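PDB 2X49: invasion protein InvA from Salmonella enterica, which forms part of the type III secretion export apparatus with which Salmonella invades intestinal epithelial cells, this chain being the protein's C-terminal domain. Local coordinates for residues 6-11 with 62-67; 248-253 with 296-301. One frame throughout, in Å; residues are numbered along the deposited sequence.

Contact 1: 6-11 with 62-67; sequences ETVPLI and LINEIR
The flat amide of Asn64 meets Val8 through its oxygen end: Asn64 OD1 lies 3.3 Å from Val8 CG2, while ND2 at the other end is hydrogen-bonded to Glu143. Val8 presents that methyl because CG2 stands trans to its own backbone N, with CG1 lodged between N and the carbonyl carbon (chi1 59°). The contact is an antiparallel strand pairing beside the turn of a beta hairpin (strands 58-63 and 66-72). Residues 63-66 form its type I' turn, with Asn64 and Glu65 both at positive phi, and strand 10-14 begins alongside. Within these segments the register rests on one hydrogen-bonded pair, Ile11 with Leu62: Leu62 N reaches Ile11 O at 2.9 Å, and Ile11 N reaches Leu62 O at 3.2 Å, the latter donor tilted 17° from the carbonyl plane. Beside this pair, Leu10 CD2 lies 3.9 Å from Ile63 CG1, the two side chains running the same way towards Leu137 of helix 125-139. Ile11 instead crosses Glu65, its CD1 being 3.8 Å from CG of that residue. Where direct strand pairing ends, two waters span the gap. One takes the N-H of Glu65 (water oxygen to Glu65 N 2.8 Å) and donates to Pro9 O and, weakly, to Leu62 O. The other accepts from Asn64 N and donates to Pro9 O at 2.7 Å, so this single carbonyl oxygen receives both waters.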
loop_
_atom_site.group_PDB
_atom_site.type_symbol
_atom_site.label_atom_id
_atom_site.label_comp_id
_atom_site.label_asym_id
_atom_site.label_seq_id
_atom_site.Cartn_x
_atom_site.Cartn_y
_atom_site.Cartn_z
ATOM N N GLU A 6 -14.100 13.926 10.386
ATOM C CA GLU A 6 -14.595 14.362 11.703
ATOM C C GLU A 6 -15.788 13.559 12.204
ATOM O O GLU A 6 -16.082 13.546 13.388
ATOM C CB GLU A 6 -14.894 15.873 11.744
ATOM C CG GLU A 6 -13.614 16.706 11.862
ATOM C CD GLU A 6 -13.826 18.222 11.912
ATOM O OE1 GLU A 6 -14.979 18.711 11.978
ATOM O OE2 GLU A 6 -12.803 18.948 11.877
ATOM N N THR A 7 -16.468 12.890 11.298
ATOM C CA THR A 7 -17.745 12.248 11.654
ATOM C C THR A 7 -17.661 10.743 11.663
ATOM O O THR A 7 -18.632 10.050 11.965
ATOM C CB THR A 7 -18.918 12.707 10.742
ATOM O OG1 THR A 7 -18.676 12.314 9.389
ATOM C CG2 THR A 7 -19.093 14.219 10.798
ATOM N N VAL A 8 -16.473 10.257 11.330
ATOM C CA VAL A 8 -16.283 8.832 11.057
ATOM C C VAL A 8 -15.032 8.234 11.706
ATOM O O VAL A 8 -14.100 7.845 11.014
ATOM C CB VAL A 8 -16.170 8.540 9.539
ATOM C CG1 VAL A 8 -14.982 9.304 8.899
ATOM C CG2 VAL A 8 -16.029 7.023 9.312
ATOM N N PRO A 9 -15.030 8.086 13.025
ATOM C CA PRO A 9 -13.805 7.517 13.648
ATOM C C PRO A 9 -13.479 6.096 13.311
ATOM O O PRO A 9 -14.326 5.272 13.021
ATOM C CB PRO A 9 -14.099 7.610 15.146
ATOM C CG PRO A 9 -15.625 7.656 15.214
ATOM C CD PRO A 9 -16.077 8.380 14.007
ATOM N N LEU A 10 -12.198 5.844 13.312
ATOM C CA LEU A 10 -11.675 4.494 13.151
ATOM C C LEU A 10 -11.713 3.836 14.511
ATOM O O LEU A 10 -11.536 4.502 15.515
ATOM C CB LEU A 10 -10.220 4.552 12.667
ATOM C CG LEU A 10 -9.988 5.173 11.301
ATOM C CD1 LEU A 10 -8.508 5.444 11.140
ATOM C CD2 LEU A 10 -10.530 4.303 10.218
ATOM N N ILE A 11 -11.946 2.532 14.552
ATOM C CA ILE A 11 -11.978 1.799 15.823
ATOM C C ILE A 11 -11.014 0.634 15.707
ATOM O O ILE A 11 -11.002 -0.063 14.711
ATOM C CB ILE A 11 -13.374 1.269 16.202
ATOM C CG1 ILE A 11 -14.348 2.412 16.369
ATOM C CG2 ILE A 11 -13.304 0.404 17.512
ATOM C CD1 ILE A 11 -15.821 1.999 16.459
ATOM N N LEU A 62 -11.927 -1.648 12.482
ATOM C CA LEU A 62 -13.262 -1.297 11.997
ATOM C C LEU A 62 -13.225 0.079 11.344
ATOM O O LEU A 62 -12.687 1.067 11.844
ATOM C CB LEU A 62 -14.317 -1.228 13.108
ATOM C CG LEU A 62 -14.394 -2.357 14.088
ATOM C CD1 LEU A 62 -15.594 -2.100 15.030
ATOM C CD2 LEU A 62 -14.468 -3.686 13.350
ATOM N N ILE A 63 -13.792 0.090 10.154
ATOM C CA ILE A 63 -14.075 1.323 9.428
ATOM C C ILE A 63 -15.588 1.387 9.238
ATOM O O ILE A 63 -16.256 0.448 8.790
ATOM C CB ILE A 63 -13.304 1.392 8.059
ATOM C CG1 ILE A 63 -11.801 1.203 8.240
ATOM C CG2 ILE A 63 -13.669 2.720 7.294
ATOM C CD1 ILE A 63 -10.977 1.115 6.874
ATOM N N ASN A 64 -16.159 2.485 9.674
ATOM C CA ASN A 64 -17.612 2.646 9.655
ATOM C C ASN A 64 -18.283 1.621 10.524
ATOM O O ASN A 64 -19.394 1.135 10.259
ATOM C CB ASN A 64 -18.173 2.485 8.237
ATOM C CG ASN A 64 -17.711 3.560 7.312
ATOM O OD1 ASN A 64 -17.751 4.760 7.650
ATOM N ND2 ASN A 64 -17.301 3.161 6.096
ATOM N N GLU A 65 -17.555 1.270 11.564
ATOM C CA GLU A 65 -18.039 0.325 12.582
ATOM C C GLU A 65 -18.197 -1.087 12.015
ATOM O O GLU A 65 -18.783 -1.982 12.623
ATOM C CB GLU A 65 -19.353 0.791 13.235
ATOM C CG GLU A 65 -19.095 1.621 14.485
ATOM C CD GLU A 65 -20.381 2.129 15.165
ATOM O OE1 GLU A 65 -21.377 1.366 15.303
ATOM O OE2 GLU A 65 -20.399 3.321 15.557
ATOM N N ILE A 66 -17.656 -1.250 10.815
ATOM C CA ILE A 66 -17.656 -2.571 10.158
ATOM C C ILE A 66 -16.272 -3.201 10.177
ATOM O O ILE A 66 -15.321 -2.538 9.937
ATOM C CB ILE A 66 -18.143 -2.422 8.707
ATOM C CG1 ILE A 66 -19.569 -1.843 8.694
ATOM C CG2 ILE A 66 -18.117 -3.747 7.983
ATOM C CD1 ILE A 66 -20.077 -1.494 7.303
ATOM N N ARG A 67 -16.176 -4.470 10.524
ATOM C CA ARG A 67 -14.875 -5.154 10.539
ATOM C C ARG A 67 -14.318 -5.170 9.139
ATOM O O ARG A 67 -14.978 -5.605 8.200
ATOM C CB ARG A 67 -15.011 -6.591 11.048
ATOM C CG ARG A 67 -15.312 -6.680 12.522
ATOM C CD ARG A 67 -15.885 -8.041 12.902
ATOM N NE ARG A 67 -15.277 -8.530 14.131
ATOM C CZ ARG A 67 -15.584 -8.099 15.351
ATOM N NH1 ARG A 67 -16.503 -7.151 15.525
ATOM N NH2 ARG A 67 -14.963 -8.625 16.400
HETATM O O HOH W 1 -15.236 2.267 12.758
HETATM O O HOH W 2 -14.248 4.633 10.351
#

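Contact 2: 248-253 with 296-301; sequences VIRKGI and VDVRRF
Ile253 overlaps the ring of Phe301, with CG1 4.2 Å above the plane and displaced toward the rim. Its CD1 goes further, to 3.7 Å from Phe301 CE2; an extended second torsion (chi2 178°) carries that methyl above and just outside the CD2-CE2 bond. The opposite face is covered from within the same segment by Arg300 CG, 3.8 Å above the ring plane and over its centre, and Asp297 O lies in plane at the ring edge. The ring is thus held between Ile253 and Arg300, whose guanidinium folds round so that Phe301 CE2 sits 3.5 Å above its centre. A second hydrophobic wedge lies one helical turn back: Ile249 CG2 is 3.8 Å from Val298 CG1 and 4.0 Å from Phe301 CB, crossing both side chains obliquely. Toward the more exposed side the chemistry turns ionic. Arg250 bends at chi3 and forms a salt bridge from NH1 to Asp297 OD2. The separation of these atoms, 2.5 Å, is very short and the N-H angle of 128° poor, so the bond counts as weak and its exact geometry as doubtful. The carboxylate is turned 62° from the guanidinium plane, with Val298 CG1 over one guanidinium face; Glu246 takes NH2 in a further salt bridge. In the fold, the contact joins the end of helix 243-252 to the start of helix 299-306, which follow the neighbouring parallel strands 236-240 and 291-294. Strand 260-262 packs on both partners through Thr260 and Leu262, Leu272 of helix 266-280 touches Ile249, and Arg300 lies against helix 211-221.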
loop_
_atom_site.group_PDB
_atom_site.type_symbol
_atom_site.label_atom_id
_atom_site.label_comp_id
_atom_site.label_asym_id
_atom_site.label_seq_id
_atom_site.Cartn_x
_atom_site.Cartn_y
_atom_site.Cartn_z
ATOM N N VAL A 248 -0.496 -11.888 -22.309
ATOM C CA VAL A 248 -1.913 -12.289 -22.221
ATOM C C VAL A 248 -2.725 -11.043 -21.980
ATOM O O VAL A 248 -3.822 -10.836 -22.508
ATOM C CB VAL A 248 -2.184 -13.297 -21.096
ATOM C CG1 VAL A 248 -3.688 -13.399 -20.796
ATOM C CG2 VAL A 248 -1.606 -14.637 -21.472
ATOM N N ILE A 249 -2.136 -10.199 -21.143
ATOM C CA ILE A 249 -2.814 -8.983 -20.684
ATOM C C ILE A 249 -2.853 -8.007 -21.842
ATOM O O ILE A 249 -3.844 -7.367 -22.167
ATOM C CB ILE A 249 -2.104 -8.339 -19.481
ATOM C CG1 ILE A 249 -2.277 -9.237 -18.269
ATOM C CG2 ILE A 249 -2.672 -6.928 -19.247
ATOM C CD1 ILE A 249 -3.688 -9.283 -17.756
ATOM N N ARG A 250 -1.735 -7.966 -22.515
ATOM C CA ARG A 250 -1.547 -6.993 -23.592
ATOM C C ARG A 250 -2.580 -7.278 -24.685
ATOM O O ARG A 250 -3.177 -6.357 -25.240
ATOM C CB ARG A 250 -0.103 -6.981 -24.120
ATOM C CG ARG A 250 0.315 -5.624 -24.607
ATOM C CD ARG A 250 1.784 -5.592 -24.995
ATOM N NE ARG A 250 2.528 -6.464 -24.107
ATOM C CZ ARG A 250 3.604 -6.137 -23.409
ATOM N NH1 ARG A 250 4.140 -4.933 -23.502
ATOM N NH2 ARG A 250 4.152 -7.046 -22.642
ATOM N N LYS A 251 -2.829 -8.556 -24.956
ATOM C CA LYS A 251 -3.766 -8.903 -26.078
ATOM C C LYS A 251 -5.194 -8.506 -25.755
ATOM O O LYS A 251 -6.053 -8.383 -26.636
ATOM C CB LYS A 251 -3.795 -10.394 -26.494
ATOM C CG LYS A 251 -4.631 -10.674 -27.847
ATOM C CD LYS A 251 -6.244 -10.726 -27.717
ATOM C CE LYS A 251 -7.085 -11.063 -29.011
ATOM N NZ LYS A 251 -7.924 -9.934 -29.766
ATOM N N GLY A 252 -5.445 -8.406 -24.473
ATOM C CA GLY A 252 -6.801 -8.160 -23.945
ATOM C C GLY A 252 -7.130 -6.682 -23.889
ATOM O O GLY A 252 -8.262 -6.240 -23.606
ATOM N N ILE A 253 -6.111 -5.888 -24.150
ATOM C CA ILE A 253 -6.293 -4.439 -24.054
ATOM C C ILE A 253 -6.928 -3.853 -25.296
ATOM O O ILE A 253 -6.440 -3.995 -26.406
ATOM C CB ILE A 253 -4.987 -3.667 -23.808
ATOM C CG1 ILE A 253 -4.372 -4.057 -22.483
ATOM C CG2 ILE A 253 -5.267 -2.168 -23.840
ATOM C CD1 ILE A 253 -3.021 -3.334 -22.244
ATOM N N VAL A 296 5.321 -0.780 -18.261
ATOM C CA VAL A 296 4.389 0.330 -18.025
ATOM C C VAL A 296 3.071 0.108 -18.762
ATOM O O VAL A 296 2.029 0.503 -18.308
ATOM C CB VAL A 296 4.949 1.751 -18.394
ATOM C CG1 VAL A 296 5.220 1.839 -19.874
ATOM C CG2 VAL A 296 3.947 2.789 -17.940
ATOM N N ASP A 297 3.124 -0.519 -19.920
ATOM C CA ASP A 297 1.884 -0.678 -20.719
ATOM C C ASP A 297 0.812 -1.553 -20.084
ATOM O O ASP A 297 -0.374 -1.430 -20.409
ATOM C CB ASP A 297 2.140 -1.013 -22.200
ATOM C CG ASP A 297 2.757 -2.369 -22.449
ATOM O OD1 ASP A 297 3.231 -3.026 -21.519
ATOM O OD2 ASP A 297 2.818 -2.758 -23.646
ATOM N N VAL A 298 1.219 -2.418 -19.168
ATOM C CA VAL A 298 0.285 -3.392 -18.574
ATOM C C VAL A 298 0.056 -3.188 -17.051
ATOM O O VAL A 298 -0.857 -3.788 -16.435
ATOM C CB VAL A 298 0.696 -4.854 -18.859
ATOM C CG1 VAL A 298 0.563 -5.180 -20.373
ATOM C CG2 VAL A 298 2.086 -5.145 -18.301
ATOM N N ARG A 299 0.894 -2.352 -16.446
ATOM C CA ARG A 299 0.911 -2.169 -14.961
ATOM C C ARG A 299 -0.492 -1.991 -14.340
ATOM O O ARG A 299 -0.905 -2.770 -13.471
ATOM C CB ARG A 299 1.795 -0.971 -14.534
ATOM C CG ARG A 299 2.104 -0.900 -13.018
ATOM C CD ARG A 299 2.231 0.493 -12.515
ATOM N NE ARG A 299 1.002 1.275 -12.536
ATOM C CZ ARG A 299 0.028 1.244 -11.637
ATOM N NH1 ARG A 299 0.124 0.452 -10.567
ATOM N NH2 ARG A 299 -1.058 2.000 -11.805
ATOM N N ARG A 300 -1.225 -1.001 -14.843
ATOM C CA ARG A 300 -2.493 -0.642 -14.204
ATOM C C ARG A 300 -3.530 -1.741 -14.373
ATOM O O ARG A 300 -4.434 -1.926 -13.520
ATOM C CB ARG A 300 -3.028 0.706 -14.705
ATOM C CG ARG A 300 -3.432 0.768 -16.144
ATOM C CD ARG A 300 -3.463 2.239 -16.539
ATOM N NE ARG A 300 -3.907 2.446 -17.910
ATOM C CZ ARG A 300 -3.099 2.424 -18.971
ATOM N NH1 ARG A 300 -1.801 2.233 -18.817
ATOM N NH2 ARG A 300 -3.595 2.622 -20.199
ATOM N N PHE A 301 -3.416 -2.488 -15.468
ATOM C CA PHE A 301 -4.380 -3.567 -15.776
ATOM C C PHE A 301 -4.147 -4.789 -14.914
ATOM O O PHE A 301 -5.092 -5.466 -14.496
ATOM C CB PHE A 301 -4.363 -3.933 -17.265
ATOM C CG PHE A 301 -4.659 -2.737 -18.135
ATOM C CD1 PHE A 301 -5.947 -2.215 -18.189
ATOM C CD2 PHE A 301 -3.637 -2.074 -18.834
ATOM C CE1 PHE A 301 -6.231 -1.072 -18.967
ATOM C CE2 PHE A 301 -3.924 -0.930 -19.606
ATOM C CZ PHE A 301 -5.220 -0.446 -19.670
#

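Overall arrangement
Contacts 1 and 2 share no helix or strand and lie in separate parts of the domain, their centres 36 Å apart and their nearest atoms about 21 Å. Each sits about 20 Å from the centre of the chain and is partly buried, apolar inside and with polar groups at the margin; two of seven touching residues are exposed in contact 1, none of six in contact 2. In 6-11 with 62-67, backbone hydrogen bonds set the register inside a mixed sheet, and waters continue the link at an exposed turn. In 248-253 with 296-301, side chains do the joining: aliphatic and aromatic groups between helix ends beside a parallel sheet, closed at the outer margin by an ion pair.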